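Local coordinates for kappa-carrageenase (Pseudoalteromonas carrageenovora, PDB 5OCQ), which cleaves kappa-carrageenan internally, hydrolysing beta-1,4 linkages between D-galactose 4-sulfate and 3,6-anhydro-D-galactose, at residues A118-S123 / N228-Q233. The protein carries 1 engineered substitution. Residues are numbered along the deposited sequence; the frame is centred on the assembly and turned at random.
Sequences AFWMYS and NLTLSQ. With G4S (4-O-sulfo-beta-D-galactopyranose), chain C; 9RN (3,6-anhydro-alpha-D-galactopyranose), chain B.
W120 lies flat between T230 and the bound 4-O-sulfo-beta-D-galactopyranose. T230 CB sits over one face of the indole, 4.0 Å from the centroid of the five-membered ring, in a CH-pi contact, and on the same face T230 CG2 lies against NE1 and CE2. The sugar covers the opposite face, its C4 3.8 Å from W120 CH2, the stacking of carbohydrate on an aromatic platform common in glycoside hydrolases. At the ring edge, W120 NE1 donates to S232 OG (3.0 Å, 159°), a bond tilted slightly from the indole plane that helps fix the ring's rotation. With CG between the backbone N and the carbonyl carbon (chi1 59°), the indole leans toward strand 227-235, rising alongside T230, which brings NE1 to S232. Loss of the indole to an alanine here is likely to leave the sugar without its platform and S232 OG without this donor. Y122 is stepped from W120, whose CH2 lies over the rim of one face, with a water over the other; its CD2 meets C6 of the 3,6-anhydro-alpha-D-galactopyranose at 3.8 Å, and its hydroxyl is hydrogen-bonded to E38. A118, W120 and Y122 thus line the substrate-binding cleft of the catalytic GH16 domain.

Paired backbone hydrogen bonds join A118 to S232, W120 to T230 and Y122 to N228; the water donates to Y122 O and N228 OD1, while N228 ND2 bonds S93 O, holding the amide from both ends. On the other side of the sheet, F119 lies between two leucines, CE1 on L229 CD1 and CD1 on L231 CD2, each at 3.6 Å. This apolar layer meets V267 of strand 260-272, within the beta-jellyroll. Strand 115-122 is flanked by strand 135-141, whose nucleophile E139 and active-site D141 touch W120, and strand 227-235 pairs on its far side with strand 77-97.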
ATOM      1  N   ALA A 118      -5.179  -0.540  -1.376  1.00  6.53           N
ATOM      2  CA  ALA A 118      -3.898  -1.172  -1.014  1.00  6.90           C
ATOM      3  C   ALA A 118      -3.619  -1.098   0.448  1.00  6.49           C
ATOM      4  O   ALA A 118      -4.022  -0.161   1.176  1.00  6.52           O
ATOM      5  CB  ALA A 118      -2.845  -0.420  -1.704  1.00  7.91           C
ATOM      6  N   PHE A 119      -2.846  -2.095   0.938  1.00  5.60           N
ATOM      7  CA  PHE A 119      -2.417  -2.143   2.339  1.00  5.41           C
ATOM      8  C   PHE A 119      -0.935  -2.471   2.239  1.00  4.92           C
ATOM      9  O   PHE A 119      -0.568  -3.432   1.533  1.00  6.34           O
ATOM     10  CB  PHE A 119      -3.197  -3.255   3.104  1.00  5.41           C
ATOM     11  CG  PHE A 119      -2.744  -3.560   4.519  1.00  5.18           C
ATOM     12  CD1 PHE A 119      -2.371  -2.523   5.438  1.00  5.58           C
ATOM     13  CD2 PHE A 119      -2.828  -4.867   5.025  1.00  5.32           C
ATOM     14  CE1 PHE A 119      -2.057  -2.859   6.723  1.00  6.13           C
ATOM     15  CE2 PHE A 119      -2.443  -5.187   6.321  1.00  5.79           C
ATOM     16  CZ  PHE A 119      -2.079  -4.181   7.205  1.00  6.24           C
ATOM     17  N   TRP A 120      -0.074  -1.598   2.717  1.00  4.90           N
ATOM     18  CA  TRP A 120       1.349  -1.582   2.364  1.00  4.92           C
ATOM     19  C   TRP A 120       2.149  -0.805   3.391  1.00  5.51           C
ATOM     20  O   TRP A 120       1.546  -0.239   4.334  1.00  6.24           O
ATOM     21  CB  TRP A 120       1.623  -1.076   0.954  1.00  5.00           C
ATOM     22  CG  TRP A 120       1.136   0.339   0.689  1.00  5.55           C
ATOM     23  CD1 TRP A 120      -0.161   0.764   0.731  1.00  6.35           C
ATOM     24  CD2 TRP A 120       1.927   1.468   0.295  1.00  5.70           C
ATOM     25  NE1 TRP A 120      -0.246   2.126   0.385  1.00  7.05           N
ATOM     26  CE2 TRP A 120       1.025   2.583   0.151  1.00  6.38           C
ATOM     27  CE3 TRP A 120       3.294   1.687   0.088  1.00  6.22           C
ATOM     28  CZ2 TRP A 120       1.494   3.845  -0.254  1.00  7.31           C
ATOM     29  CZ3 TRP A 120       3.733   2.910  -0.353  1.00  6.85           C
ATOM     30  CH2 TRP A 120       2.839   3.980  -0.478  1.00  6.79           C
ATOM     31  N   MET A 121       3.475  -0.891   3.303  1.00  5.14           N
ATOM     32  CA  MET A 121       4.326  -0.147   4.258  1.00  5.09           C
ATOM     33  C   MET A 121       5.572   0.309   3.488  1.00  5.17           C
ATOM     34  O   MET A 121       6.060  -0.404   2.579  1.00  5.18           O
ATOM     35  CB  MET A 121       4.673  -0.956   5.520  1.00  5.82           C
ATOM     36  CG  MET A 121       5.490  -2.182   5.229  1.00  6.50           C
ATOM     37  SD  MET A 121       5.632  -3.272   6.686  1.00  8.69           S
ATOM     38  CE  MET A 121       4.151  -4.194   6.463  1.00  9.59           C
ATOM     39  N   TYR A 122       6.111   1.494   3.842  1.00  4.62           N
ATOM     40  CA  TYR A 122       7.254   2.063   3.081  1.00  4.98           C
ATOM     41  C   TYR A 122       8.104   2.932   3.919  1.00  5.39           C
ATOM     42  O   TYR A 122       7.619   3.588   4.841  1.00  5.04           O
ATOM     43  CB  TYR A 122       6.783   2.765   1.821  1.00  4.93           C
ATOM     44  CG  TYR A 122       6.042   4.090   2.019  1.00  5.31           C
ATOM     45  CD1 TYR A 122       4.792   4.173   2.647  1.00  5.65           C
ATOM     46  CD2 TYR A 122       6.603   5.305   1.605  1.00  5.89           C
ATOM     47  CE1 TYR A 122       4.139   5.393   2.742  1.00  5.75           C
ATOM     48  CE2 TYR A 122       5.905   6.565   1.723  1.00  5.68           C
ATOM     49  CZ  TYR A 122       4.687   6.589   2.313  1.00  6.80           C
ATOM     50  OH  TYR A 122       4.042   7.813   2.388  1.00  7.02           O
ATOM     51  N   SER A 123       9.381   3.072   3.539  1.00  5.76           N
ATOM     52  CA  SER A 123      10.298   3.940   4.242  1.00  6.94           C
ATOM     53  C   SER A 123      10.558   5.243   3.537  1.00  7.02           C
ATOM     54  O   SER A 123      10.076   5.457   2.452  1.00  7.73           O
ATOM     55  CB  SER A 123      11.690   3.192   4.405  1.00  7.30           C
ATOM     56  OG  SER A 123      12.327   3.147   3.125  1.00  9.42           O
ATOM     57  N   ASN A 228       6.529   2.991   7.481  1.00  4.40           N
ATOM     58  CA  ASN A 228       5.203   3.445   7.946  1.00  4.55           C
ATOM     59  C   ASN A 228       4.117   2.604   7.322  1.00  4.35           C
ATOM     60  O   ASN A 228       4.150   2.354   6.122  1.00  4.91           O
ATOM     61  CB  ASN A 228       4.940   4.885   7.461  1.00  4.74           C
ATOM     62  CG  ASN A 228       5.967   5.867   7.958  1.00  5.64           C
ATOM     63  OD1 ASN A 228       7.031   5.957   7.385  1.00  5.80           O
ATOM     64  ND2 ASN A 228       5.659   6.671   8.990  1.00  5.17           N
ATOM     65  N   LEU A 229       3.149   2.130   8.141  1.00  4.24           N
ATOM     66  CA  LEU A 229       2.105   1.243   7.685  1.00  4.37           C
ATOM     67  C   LEU A 229       0.937   2.027   7.113  1.00  5.24           C
ATOM     68  O   LEU A 229       0.471   2.968   7.788  1.00  5.67           O
ATOM     69  CB  LEU A 229       1.607   0.456   8.919  1.00  5.29           C
ATOM     70  CG  LEU A 229       0.640  -0.678   8.603  1.00  5.48           C
ATOM     71  CD1 LEU A 229       1.249  -1.735   7.623  1.00  6.07           C
ATOM     72  CD2 LEU A 229       0.109  -1.328   9.873  1.00  5.87           C
ATOM     73  N   THR A 230       0.451   1.651   5.930  1.00  5.15           N
ATOM     74  CA  THR A 230      -0.396   2.530   5.143  1.00  6.00           C
ATOM     75  C   THR A 230      -1.603   1.765   4.602  1.00  5.91           C
ATOM     76  O   THR A 230      -1.465   0.665   4.008  1.00  6.16           O
ATOM     77  CB  THR A 230       0.475   3.171   4.013  1.00  6.85           C
ATOM     78  OG1 THR A 230       1.604   3.820   4.592  1.00  8.07           O
ATOM     79  CG2 THR A 230      -0.289   4.247   3.175  1.00  7.50           C
ATOM     80  N   LEU A 231      -2.748   2.441   4.591  1.00  5.27           N
ATOM     81  CA  LEU A 231      -3.942   2.012   3.872  1.00  5.31           C
ATOM     82  C   LEU A 231      -4.285   3.146   2.898  1.00  5.30           C
ATOM     83  O   LEU A 231      -4.294   4.335   3.294  1.00  5.07           O
ATOM     84  CB  LEU A 231      -5.165   1.841   4.830  1.00  5.60           C
ATOM     85  CG  LEU A 231      -5.048   0.637   5.780  1.00  7.22           C
ATOM     86  CD1 LEU A 231      -5.860   0.886   7.100  1.00  8.40           C
ATOM     87  CD2 LEU A 231      -5.444  -0.649   5.119  1.00  7.98           C
ATOM     88  N   SER A 232      -4.530   2.841   1.626  1.00  5.09           N
ATOM     89  CA  SER A 232      -4.790   3.931   0.688  1.00  5.75           C
ATOM     90  C   SER A 232      -5.535   3.406  -0.558  1.00  6.40           C
ATOM     91  O   SER A 232      -5.520   2.182  -0.786  1.00  6.44           O
ATOM     92  CB  SER A 232      -3.431   4.552   0.281  1.00  5.98           C
ATOM     93  OG  SER A 232      -2.613   3.650  -0.502  1.00  7.47           O
ATOM     94  N   GLN A 233      -6.109   4.326  -1.366  1.00  6.11           N
ATOM     95  CA  GLN A 233      -6.796   3.926  -2.612  1.00  6.50           C
ATOM     96  C   GLN A 233      -6.148   4.735  -3.733  1.00  7.14           C
ATOM     97  O   GLN A 233      -6.202   5.989  -3.711  1.00  7.95           O
ATOM     98  CB  GLN A 233      -8.350   4.071  -2.510  1.00  7.55           C
ATOM     99  CG  GLN A 233      -9.014   3.516  -3.788  1.00  7.70           C
ATOM    100  CD  GLN A 233     -10.453   3.279  -3.495  1.00 10.81           C
ATOM    101  OE1 GLN A 233     -10.820   2.272  -2.892  1.00 14.36           O
ATOM    102  NE2 GLN A 233     -11.253   4.251  -3.766  1.00 10.63           N
TER
HETATM  103  C1  G4S C   1       3.670   0.266  -5.201  1.00 12.20           C
HETATM  104  C2  G4S C   1       4.194   1.687  -5.349  1.00 11.15           C
HETATM  105  C3  G4S C   1       3.794   2.627  -4.190  1.00 10.03           C
HETATM  106  C4  G4S C   1       2.283   2.440  -3.933  1.00 11.70           C
HETATM  107  C5  G4S C   1       1.977   0.954  -3.656  1.00 11.41           C
HETATM  108  C6  G4S C   1       0.587   0.627  -3.188  1.00 12.84           C
HETATM  109  O1  G4S C   1       3.760  -0.369  -6.510  1.00 15.23           O
HETATM  110  O2  G4S C   1       5.670   1.657  -5.339  1.00 11.91           O
HETATM  111  O4  G4S C   1       1.649   2.774  -5.186  1.00 11.51           O
HETATM  112  O5  G4S C   1       2.245   0.219  -4.881  1.00 11.27           O
HETATM  113  O6  G4S C   1      -0.371   0.666  -4.263  1.00 12.83           O
HETATM  114  S   G4S C   1       0.666   4.095  -5.425  1.00 12.25           S
HETATM  115  O7  G4S C   1       0.108   4.498  -4.106  1.00 12.85           O
HETATM  116  O8  G4S C   1       1.579   5.136  -6.037  1.00 11.65           O
HETATM  117  O9  G4S C   1      -0.387   3.542  -6.297  1.00 11.48           O
HETATM  118  C2  9RN B   2       4.565   6.204  -3.953  1.00 10.57           C
HETATM  119  C4  9RN B   2       6.984   6.661  -4.325  1.00 11.52           C
HETATM  120  C5  9RN B   2       7.227   5.367  -3.594  1.00 11.79           C
HETATM  121  C6  9RN B   2       7.044   5.829  -2.165  1.00 11.69           C
HETATM  122  O5  9RN B   2       6.192   4.422  -3.999  1.00 12.58           O
HETATM  123  O3  9RN B   2       6.061   6.858  -2.235  1.00 12.38           O
HETATM  124  C3  9RN B   2       5.728   7.101  -3.595  1.00 11.15           C
HETATM  125  O2  9RN B   2       4.178   6.467  -5.358  1.00 11.98           O
HETATM  126  C1  9RN B   2       4.849   4.743  -3.693  1.00 10.26           C
HETATM  127  O1  9RN B   2       4.095   3.939  -4.574  1.00 11.24           O
HETATM  128  O   HOH W   1       7.394   6.540   4.673  1.00 10.44           O